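Side-chain contact in PTS system, cellobiose-specific IIA component (Bacillus anthracis, PDB 3K1S), which probably relays phosphoryl groups within the phosphotransferase system that couples cellobiose uptake to its phosphorylation: residues I63-E66 against A67-E70. Sequence-based numbering, arbitrary orientation.
With NA (sodium ion), chain L.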
loop_
_atom_site.group_PDB
_atom_site.type_symbol
_atom_site.label_atom_id
_atom_site.label_comp_id
_atom_site.label_asym_id
_atom_site.label_seq_id
_atom_site.Cartn_x
_atom_site.Cartn_y
_atom_site.Cartn_z
ATOM N N ILE A 63 -5.186 -6.747 18.172
ATOM C CA ILE A 63 -6.627 -6.590 17.997
ATOM C C ILE A 63 -7.407 -7.181 19.174
ATOM O O ILE A 63 -8.298 -6.520 19.723
ATOM C CB ILE A 63 -7.126 -7.216 16.658
ATOM C CG1 ILE A 63 -6.372 -6.622 15.454
ATOM C CG2 ILE A 63 -8.643 -7.057 16.501
ATOM C CD1 ILE A 63 -6.310 -5.098 15.421
ATOM N N GLN A 64 -7.070 -8.412 19.561
ATOM C CA GLN A 64 -7.778 -9.092 20.647
ATOM C C GLN A 64 -7.644 -8.355 21.993
ATOM O O GLN A 64 -8.617 -8.243 22.730
ATOM C CB GLN A 64 -7.342 -10.554 20.763
ATOM C CG GLN A 64 -8.221 -11.413 21.676
ATOM C CD GLN A 64 -9.704 -11.415 21.296
ATOM O OE1 GLN A 64 -10.077 -11.095 20.162
ATOM N NE2 GLN A 64 -10.552 -11.785 22.250
ATOM N N SER A 65 -6.448 -7.853 22.297
ATOM C CA SER A 65 -6.244 -6.974 23.456
ATOM C C SER A 65 -7.352 -5.925 23.530
ATOM O O SER A 65 -8.031 -5.802 24.554
ATOM C CB SER A 65 -4.888 -6.268 23.380
ATOM O OG SER A 65 -3.828 -7.185 23.517
ATOM N N GLU A 66 -7.529 -5.174 22.440
ATOM C CA GLU A 66 -8.591 -4.166 22.364
ATOM C C GLU A 66 -9.957 -4.779 22.618
ATOM O O GLU A 66 -10.747 -4.247 23.396
ATOM C CB GLU A 66 -8.602 -3.461 21.010
ATOM C CG GLU A 66 -7.433 -2.541 20.777
ATOM C CD GLU A 66 -7.673 -1.576 19.629
ATOM O OE1 GLU A 66 -8.347 -1.960 18.638
ATOM O OE2 GLU A 66 -7.179 -0.431 19.718
ATOM N N ALA A 67 -10.236 -5.896 21.953
ATOM C CA ALA A 67 -11.499 -6.594 22.161
ATOM C C ALA A 67 -11.752 -6.821 23.655
ATOM O O ALA A 67 -12.885 -6.729 24.120
ATOM C CB ALA A 67 -11.513 -7.907 21.396
ATOM N N ARG A 68 -10.684 -7.096 24.398
ATOM C CA ARG A 68 -10.772 -7.343 25.839
ATOM C C ARG A 68 -11.006 -6.054 26.626
ATOM O O ARG A 68 -11.330 -6.093 27.817
ATOM C CB ARG A 68 -9.498 -8.026 26.347
ATOM C CG ARG A 68 -9.356 -9.482 25.959
ATOM C CD ARG A 68 -8.355 -10.205 26.867
ATOM N NE ARG A 68 -6.970 -9.801 26.618
ATOM C CZ ARG A 68 -6.188 -10.315 25.670
ATOM N NH1 ARG A 68 -6.651 -11.266 24.858
ATOM N NH2 ARG A 68 -4.942 -9.874 25.532
ATOM N N GLY A 69 -10.846 -4.917 25.955
ATOM C CA GLY A 69 -10.975 -3.617 26.606
ATOM C C GLY A 69 -9.645 -3.133 27.151
ATOM O O GLY A 69 -9.599 -2.233 27.987
ATOM N N GLU A 70 -8.562 -3.749 26.681
ATOM C CA GLU A 70 -7.214 -3.312 27.017
ATOM C C GLU A 70 -6.766 -2.249 26.010
ATOM O O GLU A 70 -6.242 -2.565 24.935
ATOM C CB GLU A 70 -6.252 -4.504 27.060
ATOM C CG GLU A 70 -6.453 -5.401 28.281
ATOM C CD GLU A 70 -6.009 -6.843 28.066
ATOM O OE1 GLU A 70 -5.115 -7.093 27.228
ATOM O OE2 GLU A 70 -6.552 -7.733 28.757
HETATM NA NA NA L . -7.263 0.415 21.868
HETATM O O HOH W 1 -9.004 -12.856 24.627
HETATM O O HOH W 2 -2.996 -6.104 26.329
#
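Arg68 folds back over the last helical turn, laying one guanidinium face over Ser65 CA, 3.8 Å beneath the plane and offset toward the rim. A bend at chi3 (-71°) turns the group this way, so that its NH1 comes within 3.6 Å of Gln64 CG. The two side chains cross at about a right angle, their amide and guanidinium planes 60° apart, and a water accepts from both Gln64 NE2 and Arg68 NH1. Side-on, Arg68 grips Glu70 in a salt bridge: NE meets OE2 at 3.0 Å, in the guanidinium plane but from above the carboxylate plane, while NH2 reaches OE1 on the syn side but tilted out of the carboxylate plane. NH2 is shared with Glu61 in a second salt bridge, and Ser65 OG bonds to Glu61 O. These side chains lie beside a Schellman motif that ends helix 38-67: Gly69 has positive phi (90°), and Glu70 N returns to Ser65 O at 3.0 Å and Gly69 N to Glu66 O. Glu70 CB packs 3.3 Å from that same Ser65 O. The Glu66 side chain takes no part in that network; its OE2 binds sodium at 2.3 Å, and its carboxylate accepts from Val76 N and Leu77 N of the second subunit.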